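Local structure of rRNA adenine N-6-methyltransferase (Saccharopolyspora erythraea, 6NVM) at residues W181-L184 and T185-W189; L168-A171 and R172-G176; G274-V277 and A278-R281; R219-A222 and E223-E227. The protein dimethylates N6 of one adenine of 23S rRNA with S-adenosyl-L-methionine as methyl donor, lowering the affinity of ribosomes for macrolide, lincosamide and streptogramin B antibiotics. All coordinates share one frame; numbering follows the deposited sequence.

Contacts 1 and 2 are partly buried and lie about 10 Å from the centre of the chain (centre to centre); contacts 3 and 4 are surface contacts. The first two sit on successive helices, 183-188 and 168-175, which touch where T185 OG1 bonds R174 O. Contact 1 also reaches the other two: W181 pairs through its backbone with A278 of contact 3, and W189 O receives R221 NE of contact 4. The chemistry follows the place in the fold. Helical bonds and threonine hydroxyls mark contacts 1 and 2, with a sulfate at contact 1; a water-bridged turn marks contact 3; contact 4 has no hydrogen bond across its segments and rests on R221 against L225.

Contact 1 of 4, residues W181-L184 and T185-W189; sequences WSRL and TVMTW. With SO4 (sulfate ion), chain B.
L184 O takes two bonds from T188 in the next turn, one from the hydroxyl OG1 at 2.8 Å and one from the amide N at 3.0 Å, and the two donors come in from opposite faces of the carbonyl plane. The hydroxyl can turn back because OG1 stands between the backbone N and the carbonyl carbon (chi1 62°); OG1 also accepts a hydrogen bond from W194 NE1. At the start of the helix O3 of a sulfate, probably from the crystallisation liquor, takes two sound bonds, from S182 OG at 2.7 Å and L184 N at 2.9 Å. R183 turns its guanidinium edge towards O2, at a separation too short to be trusted as a bond. R183 NH2 has a salt bridge to E239 on helix 228-243, so the guanidinium has a carboxylate partner besides the sulfate. Two more i to i+4 bonds precede that of T188 N, V186 N to S182 O at 3.2 Å and M187 N to R183 O. Beyond these bonds, L184 CD1 packs on T188 CG2 at 3.8 Å. T185 CG2 meets the edge of the W181 ring in its plane, 4.0 Å from CE3; with CG2 anti to the backbone N, T185 turns its OG1 to R174 O of the preceding helix. W181 CB faces V186 CG2 at 4.2 Å, and V186 also packs on W285 and V238. S182 is the N-cap, and a serine hydroxyl and a first-turn amide gripping one anion oxygen are characteristic of anion binding at a helix N-terminus, here in a Rossmann-like methyltransferase.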
loop_
_atom_site.group_PDB
_atom_site.type_symbol
_atom_site.label_atom_id
_atom_site.label_comp_id
_atom_site.label_asym_id
_atom_site.label_seq_id
_atom_site.Cartn_x
_atom_site.Cartn_y
_atom_site.Cartn_z
ATOM N N TRP A 181 5.743 12.779 -1.888
ATOM C CA TRP A 181 5.833 11.367 -2.239
ATOM C C TRP A 181 6.785 10.630 -1.310
ATOM O O TRP A 181 7.913 11.080 -1.076
ATOM C CB TRP A 181 6.293 11.196 -3.688
ATOM C CG TRP A 181 5.276 11.677 -4.653
ATOM C CD1 TRP A 181 5.189 12.921 -5.204
ATOM C CD2 TRP A 181 4.176 10.927 -5.169
ATOM N NE1 TRP A 181 4.102 12.991 -6.039
ATOM C CE2 TRP A 181 3.463 11.779 -6.035
ATOM C CE3 TRP A 181 3.726 9.619 -4.986
ATOM C CZ2 TRP A 181 2.329 11.364 -6.721
ATOM C CZ3 TRP A 181 2.593 9.207 -5.668
ATOM C CH2 TRP A 181 1.908 10.081 -6.524
ATOM N N SER A 182 6.323 9.496 -0.798
ATOM C CA SER A 182 7.164 8.605 -0.017
ATOM C C SER A 182 8.228 7.965 -0.900
ATOM O O SER A 182 7.972 7.607 -2.052
ATOM C CB SER A 182 6.302 7.522 0.629
ATOM O OG SER A 182 7.087 6.452 1.123
ATOM N N ARG A 183 9.432 7.823 -0.347
ATOM C CA ARG A 183 10.504 7.132 -1.051
ATOM C C ARG A 183 10.106 5.704 -1.408
ATOM O O ARG A 183 10.398 5.225 -2.510
ATOM C CB ARG A 183 11.762 7.137 -0.183
ATOM C CG ARG A 183 12.929 6.289 -0.694
ATOM C CD ARG A 183 14.022 6.205 0.370
ATOM N NE ARG A 183 14.833 4.991 0.271
ATOM C CZ ARG A 183 14.455 3.794 0.717
ATOM N NH1 ARG A 183 13.262 3.628 1.276
ATOM N NH2 ARG A 183 15.264 2.748 0.588
ATOM N N LEU A 184 9.463 4.997 -0.480
ATOM C CA LEU A 184 9.060 3.623 -0.758
ATOM C C LEU A 184 8.059 3.565 -1.908
ATOM O O LEU A 184 8.103 2.646 -2.731
ATOM C CB LEU A 184 8.474 2.986 0.503
ATOM C CG LEU A 184 8.045 1.519 0.395
ATOM C CD1 LEU A 184 9.230 0.617 0.073
ATOM C CD2 LEU A 184 7.377 1.066 1.684
ATOM N N THR A 185 7.162 4.550 -1.991
ATOM C CA THR A 185 6.204 4.588 -3.092
ATOM C C THR A 185 6.918 4.726 -4.432
ATOM O O THR A 185 6.583 4.031 -5.399
ATOM C CB THR A 185 5.217 5.743 -2.893
ATOM O OG1 THR A 185 4.531 5.577 -1.646
ATOM C CG2 THR A 185 4.193 5.782 -4.016
ATOM N N VAL A 186 7.910 5.615 -4.505
ATOM C CA VAL A 186 8.660 5.800 -5.747
ATOM C C VAL A 186 9.445 4.539 -6.090
ATOM O O VAL A 186 9.473 4.104 -7.249
ATOM C CB VAL A 186 9.579 7.028 -5.623
ATOM C CG1 VAL A 186 10.457 7.186 -6.868
ATOM C CG2 VAL A 186 8.755 8.289 -5.374
ATOM N N MET A 187 10.091 3.933 -5.086
ATOM C CA MET A 187 10.906 2.743 -5.316
ATOM C C MET A 187 10.074 1.585 -5.854
ATOM O O MET A 187 10.540 0.823 -6.711
ATOM C CB MET A 187 11.596 2.326 -4.016
ATOM C CG MET A 187 12.661 3.296 -3.529
ATOM S SD MET A 187 14.273 3.004 -4.288
ATOM C CE MET A 187 14.757 1.468 -3.508
ATOM N N THR A 188 8.854 1.413 -5.346
ATOM C CA THR A 188 8.014 0.275 -5.705
ATOM C C THR A 188 7.032 0.580 -6.830
ATOM O O THR A 188 6.338 -0.333 -7.287
ATOM C CB THR A 188 7.228 -0.218 -4.479
ATOM O OG1 THR A 188 6.367 0.820 -4.003
ATOM C CG2 THR A 188 8.175 -0.643 -3.367
ATOM N N TRP A 189 6.968 1.827 -7.289
ATOM C CA TRP A 189 6.034 2.200 -8.348
ATOM C C TRP A 189 6.135 1.323 -9.588
ATOM O O TRP A 189 5.094 1.074 -10.220
ATOM C CB TRP A 189 6.266 3.671 -8.720
ATOM C CG TRP A 189 5.170 4.267 -9.535
ATOM C CD1 TRP A 189 5.160 4.464 -10.887
ATOM C CD2 TRP A 189 3.913 4.747 -9.051
ATOM N NE1 TRP A 189 3.972 5.039 -11.271
ATOM C CE2 TRP A 189 3.190 5.223 -10.162
ATOM C CE3 TRP A 189 3.331 4.824 -7.784
ATOM C CZ2 TRP A 189 1.915 5.774 -10.043
ATOM C CZ3 TRP A 189 2.062 5.367 -7.668
ATOM C CH2 TRP A 189 1.371 5.837 -8.790
HETATM S S SO4 B . 10.325 5.365 3.211
HETATM O O1 SO4 B . 10.987 6.326 4.090
HETATM O O2 SO4 B . 11.334 4.591 2.493
HETATM O O3 SO4 B . 9.483 6.082 2.257
HETATM O O4 SO4 B . 9.499 4.458 4.006
#

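Contact 2 of 4, residues L168-A171 and R172-G176; sequences LEFA and RKRTG
A171 O is gripped by T175 through two groups: OG1 donates at 2.6 Å, and the amide N adds a weak bond at 3.1 Å with an N-H...O angle of 130°. The side chain folds its hydroxyl back over the preceding turn, whereas the amide comes in as part of the helix. The earlier turn is regular: R172 N bonds L168 O at 3.0 Å, K173 N bonds E169 O, and R174 N bonds F170 O. The main side-chain pair is F170 with R174. R174 CG sits over one face of the ring, 3.9 Å from its centroid, as a CH-pi contact, and the chain bends at chi2 (-64°) to bring the guanidinium alongside. There F170 CZ lies over the guanidinium centre, 3.5 Å from R174 CZ, with the two planes 41° apart. R174 NE is buried here without a partner in the model. On another side of the helix, R172 extends past L168, whose CD1 comes within 3.6 Å of R172 NE and whose CD2 lies over a guanidinium face. E169 OE2 is 4.2 Å from R172 NH1 but well out of the guanidinium plane, so no N-H points at it and only the opposite charges are near. F170 and R174 also pack on V150 of helix 146-155 and on M216 of strand 213-220. G176, with positive phi and two bonds back into the last turn, closes the C-terminal end of the helix in a Schellman motif.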
loop_
_atom_site.group_PDB
_atom_site.type_symbol
_atom_site.label_atom_id
_atom_site.label_comp_id
_atom_site.label_asym_id
_atom_site.label_seq_id
_atom_site.Cartn_x
_atom_site.Cartn_y
_atom_site.Cartn_z
ATOM N N LEU A 168 -5.077 9.178 8.217
ATOM C CA LEU A 168 -5.199 9.982 7.004
ATOM C C LEU A 168 -3.836 10.420 6.477
ATOM O O LEU A 168 -3.556 10.307 5.276
ATOM C CB LEU A 168 -6.084 11.200 7.277
ATOM C CG LEU A 168 -6.251 12.200 6.130
ATOM C CD1 LEU A 168 -6.856 11.537 4.899
ATOM C CD2 LEU A 168 -7.098 13.387 6.582
ATOM N N GLU A 169 -2.976 10.943 7.353
ATOM C CA GLU A 169 -1.717 11.505 6.871
ATOM C C GLU A 169 -0.809 10.424 6.298
ATOM O O GLU A 169 -0.115 10.653 5.297
ATOM C CB GLU A 169 -1.015 12.268 7.996
ATOM C CG GLU A 169 -1.579 13.665 8.223
ATOM C CD GLU A 169 -1.496 14.538 6.980
ATOM O OE1 GLU A 169 -0.588 14.312 6.150
ATOM O OE2 GLU A 169 -2.346 15.439 6.821
ATOM N N PHE A 170 -0.803 9.239 6.907
ATOM C CA PHE A 170 -0.035 8.128 6.354
ATOM C C PHE A 170 -0.469 7.826 4.927
ATOM O O PHE A 170 0.366 7.643 4.032
ATOM C CB PHE A 170 -0.201 6.894 7.241
ATOM C CG PHE A 170 0.541 5.689 6.741
ATOM C CD1 PHE A 170 -0.019 4.862 5.774
ATOM C CD2 PHE A 170 1.804 5.391 7.227
ATOM C CE1 PHE A 170 0.666 3.756 5.303
ATOM C CE2 PHE A 170 2.497 4.287 6.767
ATOM C CZ PHE A 170 1.928 3.466 5.803
ATOM N N ALA A 171 -1.784 7.764 4.697
ATOM C CA ALA A 171 -2.294 7.411 3.378
ATOM C C ALA A 171 -1.983 8.493 2.353
ATOM O O ALA A 171 -1.694 8.189 1.189
ATOM C CB ALA A 171 -3.800 7.164 3.449
ATOM N N ARG A 172 -2.066 9.763 2.755
ATOM C CA ARG A 172 -1.777 10.847 1.823
ATOM C C ARG A 172 -0.321 10.817 1.369
ATOM O O ARG A 172 -0.031 10.984 0.178
ATOM C CB ARG A 172 -2.109 12.193 2.465
ATOM C CG ARG A 172 -3.599 12.477 2.605
ATOM C CD ARG A 172 -3.837 13.946 2.910
ATOM N NE ARG A 172 -5.248 14.260 3.109
ATOM C CZ ARG A 172 -5.705 15.469 3.422
ATOM N NH1 ARG A 172 -4.864 16.484 3.570
ATOM N NH2 ARG A 172 -7.006 15.666 3.585
ATOM N N LYS A 173 0.610 10.610 2.300
ATOM C CA LYS A 173 2.020 10.581 1.927
ATOM C C LYS A 173 2.317 9.406 1.001
ATOM O O LYS A 173 3.004 9.561 -0.016
ATOM C CB LYS A 173 2.896 10.513 3.177
ATOM C CG LYS A 173 4.330 10.972 2.930
ATOM C CD LYS A 173 5.254 10.690 4.113
ATOM C CE LYS A 173 5.651 9.222 4.185
ATOM N NZ LYS A 173 6.911 9.013 4.953
ATOM N N ARG A 174 1.798 8.217 1.336
ATOM C CA ARG A 174 2.115 7.018 0.569
ATOM C C ARG A 174 1.452 7.006 -0.802
ATOM O O ARG A 174 1.864 6.228 -1.667
ATOM C CB ARG A 174 1.699 5.766 1.353
ATOM C CG ARG A 174 2.445 5.562 2.670
ATOM C CD ARG A 174 3.940 5.330 2.454
ATOM N NE ARG A 174 4.650 5.079 3.711
ATOM C CZ ARG A 174 5.015 3.880 4.163
ATOM N NH1 ARG A 174 4.753 2.777 3.472
ATOM N NH2 ARG A 174 5.653 3.778 5.321
ATOM N N THR A 175 0.440 7.841 -1.022
ATOM C CA THR A 175 -0.230 7.930 -2.311
ATOM C C THR A 175 0.035 9.247 -3.024
ATOM O O THR A 175 -0.515 9.466 -4.107
ATOM C CB THR A 175 -1.743 7.755 -2.138
ATOM O OG1 THR A 175 -2.253 8.813 -1.311
ATOM C CG2 THR A 175 -2.066 6.401 -1.503
ATOM N N GLY A 176 0.850 10.129 -2.449
ATOM C CA GLY A 176 1.098 11.429 -3.052
ATOM C C GLY A 176 -0.146 12.272 -3.220
ATOM O O GLY A 176 -0.234 13.058 -4.170
#

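Contact 3 of 4, residues G274-V277 and A278-R281; sequences GAVV and AYVR
V276 O receives the amide N of Y279 at 2.9 Å, and V277 O receives V280 N at 3.2 Å. These consecutive i to i+3 bonds form the tight part of the contact, a short 3-10 turn. In both the donor stands above the carbonyl plane, 47° out of it at V276 O and 60° at V277 O, in keeping with the tight winding of such a turn. V280 turns its side chain inward, where CG2 lies 3.6 Å from V277 O and 4.3 Å from A275 CB, and it also packs on V271. On the looser, exposed side V276 and Y279 lie side by side and point the same way. V276 CG1, anti to the backbone N (chi1 -173°), meets the ring edge at CD1, 4.0 Å away and near the ring plane. A water closes the polar end of the turn by donating to V277 O at 2.8 Å and to V280 O at 2.7 Å, so that V277 O serves one amide and one water. A278 pairs with the backbone of W181, joining the loop to the segment before helix 183-188. The chemistry is thus backbone bonding and one bridging water, with only light apolar contacts between side chains: the shape of this loop, ahead of helix 282-292, probably rests mainly on its main chain.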
loop_
_atom_site.group_PDB
_atom_site.type_symbol
_atom_site.label_atom_id
_atom_site.label_comp_id
_atom_site.label_asym_id
_atom_site.label_seq_id
_atom_site.Cartn_x
_atom_site.Cartn_y
_atom_site.Cartn_z
ATOM N N GLY A 274 16.908 21.878 -9.482
ATOM C CA GLY A 274 16.857 22.162 -8.060
ATOM C C GLY A 274 15.592 21.660 -7.398
ATOM O O GLY A 274 15.257 22.084 -6.289
ATOM N N ALA A 275 14.894 20.739 -8.060
ATOM C CA ALA A 275 13.600 20.279 -7.574
ATOM C C ALA A 275 13.716 19.648 -6.191
ATOM O O ALA A 275 14.710 18.998 -5.855
ATOM C CB ALA A 275 12.997 19.271 -8.548
ATOM N N VAL A 276 12.671 19.843 -5.389
ATOM C CA VAL A 276 12.548 19.136 -4.118
ATOM C C VAL A 276 12.234 17.677 -4.423
ATOM O O VAL A 276 11.216 17.367 -5.050
ATOM C CB VAL A 276 11.462 19.765 -3.235
ATOM C CG1 VAL A 276 11.460 19.117 -1.858
ATOM C CG2 VAL A 276 11.658 21.276 -3.121
ATOM N N VAL A 277 13.115 16.779 -3.980
ATOM C CA VAL A 277 13.042 15.377 -4.384
ATOM C C VAL A 277 11.673 14.793 -4.063
ATOM O O VAL A 277 11.085 14.071 -4.877
ATOM C CB VAL A 277 14.177 14.582 -3.715
ATOM C CG1 VAL A 277 14.068 13.095 -4.019
ATOM C CG2 VAL A 277 15.521 15.114 -4.182
ATOM N N ALA A 278 11.135 15.109 -2.884
ATOM C CA ALA A 278 9.873 14.526 -2.444
ATOM C C ALA A 278 8.677 14.976 -3.275
ATOM O O ALA A 278 7.607 14.371 -3.152
ATOM C CB ALA A 278 9.630 14.869 -0.972
ATOM N N TYR A 279 8.818 16.004 -4.111
ATOM C CA TYR A 279 7.707 16.479 -4.930
ATOM C C TYR A 279 7.823 16.066 -6.394
ATOM O O TYR A 279 6.940 16.402 -7.188
ATOM C CB TYR A 279 7.579 18.002 -4.819
ATOM C CG TYR A 279 6.871 18.431 -3.553
ATOM C CD1 TYR A 279 7.566 18.570 -2.358
ATOM C CD2 TYR A 279 5.503 18.674 -3.547
ATOM C CE1 TYR A 279 6.922 18.948 -1.195
ATOM C CE2 TYR A 279 4.847 19.053 -2.388
ATOM C CZ TYR A 279 5.561 19.187 -1.215
ATOM O OH TYR A 279 4.910 19.564 -0.059
ATOM N N VAL A 280 8.869 15.330 -6.763
ATOM C CA VAL A 280 8.920 14.711 -8.083
ATOM C C VAL A 280 7.900 13.581 -8.141
ATOM O O VAL A 280 7.816 12.755 -7.225
ATOM C CB VAL A 280 10.337 14.196 -8.378
ATOM C CG1 VAL A 280 10.412 13.586 -9.780
ATOM C CG2 VAL A 280 11.355 15.315 -8.214
ATOM N N ARG A 281 7.124 13.533 -9.223
ATOM C CA ARG A 281 6.076 12.536 -9.349
ATOM C C ARG A 281 6.627 11.215 -9.880
ATOM O O ARG A 281 7.661 11.180 -10.551
ATOM C CB ARG A 281 4.972 13.044 -10.275
ATOM C CG ARG A 281 4.216 14.252 -9.732
ATOM C CD ARG A 281 3.022 14.617 -10.604
ATOM N NE ARG A 281 3.419 15.314 -11.829
ATOM C CZ ARG A 281 3.510 16.638 -11.949
ATOM N NH1 ARG A 281 3.232 17.430 -10.919
ATOM N NH2 ARG A 281 3.880 17.179 -13.104
HETATM O O HOH W 1 9.462 11.794 -5.264
#

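Contact 4 of 4, residues R219-A222 and E223-E227; sequences RRRA and EPLLE
A222 and P224 meet across a bend just beyond strand 213-220, where A222 O lies 3.9 Å from P224 CD of the proline ring. The backbone changes course here: R221 is still extended (phi/psi -65°/136°), A222 adopts helical angles, and E223 and P224 return to an extended course. No hydrogen bond joins the two segments. The side-chain contact is made by R221 and L225. With CG anti to the carbonyl carbon (chi1 -56°) and the chain extended to NE, R221 reaches across L225 at a slant. Its CD and NE both approach L225 CG at 3.8 Å, and one guanidinium face is covered by L225 CD1, which sits over its centre, 3.9 Å from R221 CZ. The group's polar partners lie elsewhere: R221 NE bonds W189 O, and the guanidinium also makes a cation-pi contact with W189. R221 CB also lies 3.5 Å from E223 O. L225 reaches L286 on helix 282-292 and pairs through its backbone with P190. The arrangement is that of a loop leaving the mixed seven-stranded sheet of the Rossmann-like methyltransferase fold on the way to helix 228-243, with an aliphatic residue laid against an arginine face.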
loop_
_atom_site.group_PDB
_atom_site.type_symbol
_atom_site.label_atom_id
_atom_site.label_comp_id
_atom_site.label_asym_id
_atom_site.label_seq_id
_atom_site.Cartn_x
_atom_site.Cartn_y
_atom_site.Cartn_z
ATOM N N ARG A 219 -2.132 -1.999 -5.640
ATOM C CA ARG A 219 -2.404 -2.995 -6.670
ATOM C C ARG A 219 -1.071 -3.442 -7.245
ATOM O O ARG A 219 -0.305 -2.614 -7.746
ATOM C CB ARG A 219 -3.304 -2.444 -7.783
ATOM C CG ARG A 219 -4.550 -1.716 -7.283
ATOM C CD ARG A 219 -5.457 -1.265 -8.430
ATOM N NE ARG A 219 -6.112 -2.408 -9.057
ATOM C CZ ARG A 219 -5.678 -3.032 -10.146
ATOM N NH1 ARG A 219 -4.584 -2.621 -10.775
ATOM N NH2 ARG A 219 -6.348 -4.078 -10.611
ATOM N N ARG A 220 -0.794 -4.743 -7.172
ATOM C CA ARG A 220 0.386 -5.286 -7.829
ATOM C C ARG A 220 0.135 -5.344 -9.330
ATOM O O ARG A 220 -0.819 -5.990 -9.779
ATOM C CB ARG A 220 0.717 -6.674 -7.285
ATOM C CG ARG A 220 2.103 -7.162 -7.697
ATOM C CD ARG A 220 2.436 -8.495 -7.072
ATOM N NE ARG A 220 1.677 -9.572 -7.697
ATOM C CZ ARG A 220 1.966 -10.103 -8.882
ATOM N NH1 ARG A 220 2.999 -9.655 -9.584
ATOM N NH2 ARG A 220 1.217 -11.085 -9.365
ATOM N N ARG A 221 0.979 -4.663 -10.105
ATOM C CA ARG A 221 0.776 -4.579 -11.546
ATOM C C ARG A 221 0.918 -5.952 -12.185
ATOM O O ARG A 221 1.853 -6.700 -11.885
ATOM C CB ARG A 221 1.786 -3.617 -12.179
ATOM C CG ARG A 221 1.786 -2.211 -11.596
ATOM C CD ARG A 221 2.846 -1.340 -12.276
ATOM N NE ARG A 221 2.970 -0.030 -11.641
ATOM C CZ ARG A 221 2.216 1.026 -11.929
ATOM N NH1 ARG A 221 1.258 0.945 -12.848
ATOM N NH2 ARG A 221 2.416 2.168 -11.285
ATOM N N ALA A 222 -0.007 -6.270 -13.092
ATOM C CA ALA A 222 0.081 -7.530 -13.823
ATOM C C ALA A 222 1.381 -7.612 -14.612
ATOM O O ALA A 222 2.035 -8.660 -14.631
ATOM C CB ALA A 222 -1.127 -7.687 -14.749
ATOM N N GLU A 223 1.775 -6.520 -15.268
ATOM C CA GLU A 223 3.082 -6.437 -15.916
ATOM C C GLU A 223 3.916 -5.363 -15.225
ATOM O O GLU A 223 3.509 -4.187 -15.209
ATOM C CB GLU A 223 2.949 -6.142 -17.419
ATOM C CG GLU A 223 2.337 -4.786 -17.792
ATOM C CD GLU A 223 2.556 -4.428 -19.260
ATOM O OE1 GLU A 223 2.127 -5.203 -20.146
ATOM O OE2 GLU A 223 3.174 -3.370 -19.524
ATOM N N PRO A 224 5.055 -5.699 -14.621
ATOM C CA PRO A 224 5.902 -4.659 -14.026
ATOM C C PRO A 224 6.407 -3.682 -15.075
ATOM O O PRO A 224 6.666 -4.052 -16.222
ATOM C CB PRO A 224 7.054 -5.455 -13.409
ATOM C CG PRO A 224 6.486 -6.807 -13.164
ATOM C CD PRO A 224 5.556 -7.048 -14.306
ATOM N N LEU A 225 6.558 -2.416 -14.664
ATOM C CA LEU A 225 7.039 -1.387 -15.582
ATOM C C LEU A 225 8.531 -1.514 -15.857
ATOM O O LEU A 225 9.009 -0.994 -16.871
ATOM C CB LEU A 225 6.743 0.009 -15.028
ATOM C CG LEU A 225 5.314 0.328 -14.583
ATOM C CD1 LEU A 225 5.186 1.807 -14.264
ATOM C CD2 LEU A 225 4.303 -0.087 -15.632
ATOM N N LEU A 226 9.269 -2.168 -14.968
ATOM C CA LEU A 226 10.669 -2.500 -15.177
ATOM C C LEU A 226 10.933 -3.849 -14.532
ATOM O O LEU A 226 10.243 -4.251 -13.593
ATOM C CB LEU A 226 11.613 -1.452 -14.576
ATOM C CG LEU A 226 11.493 -0.013 -15.068
ATOM C CD1 LEU A 226 12.256 0.925 -14.135
ATOM C CD2 LEU A 226 12.016 0.106 -16.488
ATOM N N GLU A 227 11.956 -4.540 -15.030
ATOM C CA GLU A 227 12.309 -5.853 -14.511
ATOM C C GLU A 227 13.819 -6.035 -14.544
ATOM O O GLU A 227 14.542 -5.308 -15.229
ATOM C CB GLU A 227 11.639 -6.973 -15.317
ATOM C CG GLU A 227 12.078 -7.020 -16.778
ATOM C CD GLU A 227 11.476 -8.187 -17.538
ATOM O OE1 GLU A 227 10.902 -9.090 -16.891
ATOM O OE2 GLU A 227 11.583 -8.201 -18.784
#